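Local atomic coordinates of aryl acylamidase (PDB entry 4YJ6), a protein that probably hydrolyses the amide bond of aryl acylamides, as a bacterial member of the amidase signature enzyme family. Residues A[6-18]-A[168-180]. Numbering follows the deposited sequence.
Sequences SPVHWKSAAEIVE and AALVADGIVPVAG
Trp10 lies with one face of its indole on Gly174, a worked example of how a glycine at a helix end admits a ring against bare backbone. The CA of Gly174 stands 3.5 Å from the centroid of the six-membered ring, 16° off its normal, a CH-pi contact, while Ala172 O meets the ring edge at CH2.

Two hydrogen bonds accompany the CH-pi contact. Trp10 N gives a nearly straight bond to a lone pair of Gly174 O (3.1 Å), and His9 NE2 donates to Asp173 O (2.8 Å), which lies in the imidazole plane. His9 carries its CG anti to the backbone N (chi1 -158°), and Trp10 NE1 lies above the centre of its imidazole.

Both loops are shaped by standard motifs: a type II turn runs from Val8 to Lys11, and Gly174, at positive phi, closes helix 165-172 in a Schellman motif before the chain enters strand 178-183. Asp173 turns its carboxylate to Arg41 and Arg493 in salt bridges.

Apolar packing continues at the start of helix 13-21, where a Ser12-Glu15 capping box sits. Pro177 CG touches Ala13 CB (4.1 Å) and Ile16 CD1 (4.0 Å). Pro177 CB also packs on the backbone, 3.3 Å from Ala13 N.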
loop_
_atom_site.group_PDB
_atom_site.type_symbol
_atom_site.label_atom_id
_atom_site.label_comp_id
_atom_site.label_asym_id
_atom_site.label_seq_id
_atom_site.Cartn_x
_atom_site.Cartn_y
_atom_site.Cartn_z
ATOM N N SER A 6 19.704 19.348 0.474
ATOM C CA SER A 6 19.602 18.224 -0.460
ATOM C C SER A 6 19.057 18.660 -1.835
ATOM O O SER A 6 18.148 19.481 -1.930
ATOM C CB SER A 6 18.709 17.122 0.142
ATOM O OG SER A 6 18.561 16.040 -0.754
ATOM N N PRO A 7 19.630 18.131 -2.919
ATOM C CA PRO A 7 19.007 18.492 -4.190
ATOM C C PRO A 7 17.702 17.740 -4.419
ATOM O O PRO A 7 16.957 18.111 -5.315
ATOM C CB PRO A 7 20.060 18.067 -5.232
ATOM C CG PRO A 7 20.921 17.061 -4.526
ATOM C CD PRO A 7 20.949 17.500 -3.102
ATOM N N VAL A 8 17.424 16.701 -3.628
ATOM C CA VAL A 8 16.273 15.841 -3.923
ATOM C C VAL A 8 15.270 15.647 -2.756
ATOM O O VAL A 8 14.155 15.239 -2.991
ATOM C CB VAL A 8 16.731 14.467 -4.432
ATOM C CG1 VAL A 8 17.627 14.648 -5.666
ATOM C CG2 VAL A 8 17.493 13.697 -3.326
ATOM N N HIS A 9 15.655 15.919 -1.518
ATOM C CA HIS A 9 14.747 15.713 -0.384
ATOM C C HIS A 9 13.464 16.485 -0.638
ATOM O O HIS A 9 13.507 17.673 -0.989
ATOM C CB HIS A 9 15.407 16.209 0.913
ATOM C CG HIS A 9 14.840 15.607 2.164
ATOM N ND1 HIS A 9 15.163 16.073 3.418
ATOM C CD2 HIS A 9 13.994 14.563 2.359
ATOM C CE1 HIS A 9 14.542 15.353 4.335
ATOM N NE2 HIS A 9 13.827 14.423 3.719
ATOM N N TRP A 10 12.327 15.807 -0.475
ATOM C CA TRP A 10 10.992 16.418 -0.635
ATOM C C TRP A 10 10.567 16.808 -2.066
ATOM O O TRP A 10 9.457 17.334 -2.269
ATOM C CB TRP A 10 10.800 17.623 0.330
ATOM C CG TRP A 10 11.040 17.275 1.779
ATOM C CD1 TRP A 10 12.097 17.676 2.574
ATOM C CD2 TRP A 10 10.213 16.442 2.613
ATOM N NE1 TRP A 10 11.971 17.135 3.835
ATOM C CE2 TRP A 10 10.827 16.378 3.890
ATOM C CE3 TRP A 10 9.012 15.750 2.402
ATOM C CZ2 TRP A 10 10.281 15.639 4.956
ATOM C CZ3 TRP A 10 8.469 15.021 3.448
ATOM C CH2 TRP A 10 9.102 14.971 4.721
ATOM N N LYS A 11 11.407 16.569 -3.065
ATOM C CA LYS A 11 11.013 16.857 -4.430
ATOM C C LYS A 11 9.970 15.821 -4.874
ATOM O O LYS A 11 10.075 14.643 -4.494
ATOM C CB LYS A 11 12.202 16.793 -5.378
ATOM C CG LYS A 11 13.217 17.908 -5.126
ATOM C CD LYS A 11 12.755 19.235 -5.748
ATOM C CE LYS A 11 13.918 20.258 -5.784
ATOM N NZ LYS A 11 14.257 20.741 -4.411
ATOM N N SER A 12 9.003 16.264 -5.670
ATOM C CA SER A 12 8.012 15.334 -6.231
ATOM C C SER A 12 8.579 14.542 -7.404
ATOM O O SER A 12 9.614 14.892 -7.970
ATOM C CB SER A 12 6.754 16.072 -6.678
ATOM O OG SER A 12 7.008 16.841 -7.827
ATOM N N ALA A 13 7.916 13.447 -7.764
ATOM C CA ALA A 13 8.319 12.721 -8.971
ATOM C C ALA A 13 8.184 13.626 -10.190
ATOM O O ALA A 13 9.034 13.597 -11.078
ATOM C CB ALA A 13 7.457 11.442 -9.153
ATOM N N ALA A 14 7.107 14.420 -10.249
ATOM C CA ALA A 14 6.937 15.339 -11.368
ATOM C C ALA A 14 8.125 16.304 -11.422
ATOM O O ALA A 14 8.661 16.579 -12.496
ATOM C CB ALA A 14 5.621 16.122 -11.229
ATOM N N GLU A 15 8.555 16.798 -10.277
ATOM C CA GLU A 15 9.691 17.734 -10.255
ATOM C C GLU A 15 10.980 17.059 -10.686
ATOM O O GLU A 15 11.733 17.615 -11.472
ATOM C CB GLU A 15 9.857 18.344 -8.869
ATOM C CG GLU A 15 8.760 19.369 -8.587
ATOM C CD GLU A 15 8.769 19.896 -7.164
ATOM O OE1 GLU A 15 9.052 19.121 -6.226
ATOM O OE2 GLU A 15 8.443 21.106 -6.973
ATOM N N ILE A 16 11.254 15.869 -10.161
ATOM C CA ILE A 16 12.472 15.153 -10.569
ATOM C C ILE A 16 12.489 14.836 -12.051
ATOM O O ILE A 16 13.525 14.970 -12.728
ATOM C CB ILE A 16 12.648 13.871 -9.756
ATOM C CG1 ILE A 16 13.013 14.285 -8.315
ATOM C CG2 ILE A 16 13.796 13.027 -10.342
ATOM C CD1 ILE A 16 12.860 13.189 -7.334
ATOM N N VAL A 17 11.371 14.364 -12.582
ATOM C CA VAL A 17 11.305 14.073 -14.011
ATOM C C VAL A 17 11.750 15.311 -14.803
ATOM O O VAL A 17 12.511 15.227 -15.762
ATOM C CB VAL A 17 9.886 13.683 -14.436
ATOM C CG1 VAL A 17 9.709 13.789 -15.950
ATOM C CG2 VAL A 17 9.568 12.258 -13.960
ATOM N N GLU A 18 11.246 16.470 -14.402
ATOM C CA GLU A 18 11.572 17.694 -15.150
ATOM C C GLU A 18 13.037 18.102 -14.954
ATOM O O GLU A 18 13.697 18.560 -15.908
ATOM C CB GLU A 18 10.605 18.813 -14.736
ATOM C CG GLU A 18 10.970 20.200 -15.264
ATOM C CD GLU A 18 10.893 20.317 -16.768
ATOM O OE1 GLU A 18 10.236 19.472 -17.423
ATOM O OE2 GLU A 18 11.502 21.276 -17.299
ATOM N N ALA A 168 5.782 3.434 2.903
ATOM C CA ALA A 168 5.147 4.655 3.345
ATOM C C ALA A 168 6.124 5.529 4.157
ATOM O O ALA A 168 6.113 6.732 4.012
ATOM C CB ALA A 168 3.893 4.352 4.187
ATOM N N ALA A 169 6.935 4.914 5.010
ATOM C CA ALA A 169 7.845 5.667 5.873
ATOM C C ALA A 169 8.863 6.456 5.025
ATOM O O ALA A 169 9.113 7.631 5.264
ATOM C CB ALA A 169 8.573 4.712 6.863
ATOM N N LEU A 170 9.416 5.830 3.993
ATOM C CA LEU A 170 10.340 6.567 3.134
ATOM C C LEU A 170 9.673 7.747 2.450
ATOM O O LEU A 170 10.259 8.830 2.367
ATOM C CB LEU A 170 10.972 5.647 2.068
ATOM C CG LEU A 170 11.904 4.578 2.630
ATOM C CD1 LEU A 170 12.484 3.731 1.452
ATOM C CD2 LEU A 170 13.052 5.214 3.414
ATOM N N VAL A 171 8.445 7.557 1.954
ATOM C CA VAL A 171 7.746 8.632 1.276
ATOM C C VAL A 171 7.363 9.737 2.273
ATOM O O VAL A 171 7.497 10.911 1.953
ATOM C CB VAL A 171 6.490 8.083 0.539
ATOM C CG1 VAL A 171 5.621 9.230 -0.054
ATOM C CG2 VAL A 171 6.986 7.099 -0.569
ATOM N N ALA A 172 6.897 9.348 3.459
ATOM C CA ALA A 172 6.473 10.329 4.453
ATOM C C ALA A 172 7.647 11.139 4.992
ATOM O O ALA A 172 7.449 12.280 5.451
ATOM C CB ALA A 172 5.719 9.647 5.608
ATOM N N ASP A 173 8.842 10.571 4.903
ATOM C CA ASP A 173 10.048 11.237 5.421
ATOM C C ASP A 173 10.756 11.994 4.302
ATOM O O ASP A 173 11.833 12.562 4.520
ATOM C CB ASP A 173 10.987 10.217 6.072
ATOM C CG ASP A 173 11.949 10.853 7.088
ATOM O OD1 ASP A 173 11.502 11.718 7.851
ATOM O OD2 ASP A 173 13.143 10.483 7.112
ATOM N N GLY A 174 10.164 12.019 3.103
ATOM C CA GLY A 174 10.685 12.843 2.028
ATOM C C GLY A 174 11.817 12.196 1.212
ATOM O O GLY A 174 12.388 12.852 0.340
ATOM N N ILE A 175 12.106 10.919 1.476
ATOM C CA ILE A 175 13.342 10.295 0.989
ATOM C C ILE A 175 13.226 9.886 -0.475
ATOM O O ILE A 175 14.184 10.026 -1.220
ATOM C CB ILE A 175 13.727 9.111 1.867
ATOM C CG1 ILE A 175 14.119 9.629 3.265
ATOM C CG2 ILE A 175 14.958 8.314 1.282
ATOM C CD1 ILE A 175 14.201 8.562 4.318
ATOM N N VAL A 176 12.070 9.363 -0.879
ATOM C CA VAL A 176 11.752 9.189 -2.284
ATOM C C VAL A 176 10.312 9.687 -2.488
ATOM O O VAL A 176 9.535 9.701 -1.523
ATOM C CB VAL A 176 11.823 7.722 -2.755
ATOM C CG1 VAL A 176 13.321 7.234 -2.879
ATOM C CG2 VAL A 176 10.996 6.817 -1.830
ATOM N N PRO A 177 9.966 10.100 -3.720
ATOM C CA PRO A 177 8.621 10.679 -3.920
ATOM C C PRO A 177 7.532 9.630 -4.124
ATOM O O PRO A 177 6.362 9.938 -3.952
ATOM C CB PRO A 177 8.777 11.528 -5.193
ATOM C CG PRO A 177 9.922 10.820 -5.950
ATOM C CD PRO A 177 10.847 10.317 -4.885
ATOM N N VAL A 178 7.911 8.404 -4.447
ATOM C CA VAL A 178 6.922 7.334 -4.684
ATOM C C VAL A 178 7.589 6.039 -4.246
ATOM O O VAL A 178 8.818 5.880 -4.369
ATOM C CB VAL A 178 6.479 7.260 -6.178
ATOM C CG1 VAL A 178 7.701 7.113 -7.107
ATOM C CG2 VAL A 178 5.478 6.078 -6.394
ATOM N N ALA A 179 6.817 5.114 -3.678
ATOM C CA ALA A 179 7.346 3.790 -3.335
ATOM C C ALA A 179 6.260 2.751 -3.635
ATOM O O ALA A 179 5.072 3.066 -3.572
ATOM C CB ALA A 179 7.770 3.729 -1.850
ATOM N N GLY A 180 6.660 1.529 -3.943
ATOM C CA GLY A 180 5.689 0.500 -4.270
ATOM C C GLY A 180 5.105 -0.195 -3.043
ATOM O O GLY A 180 5.820 -0.595 -2.122
#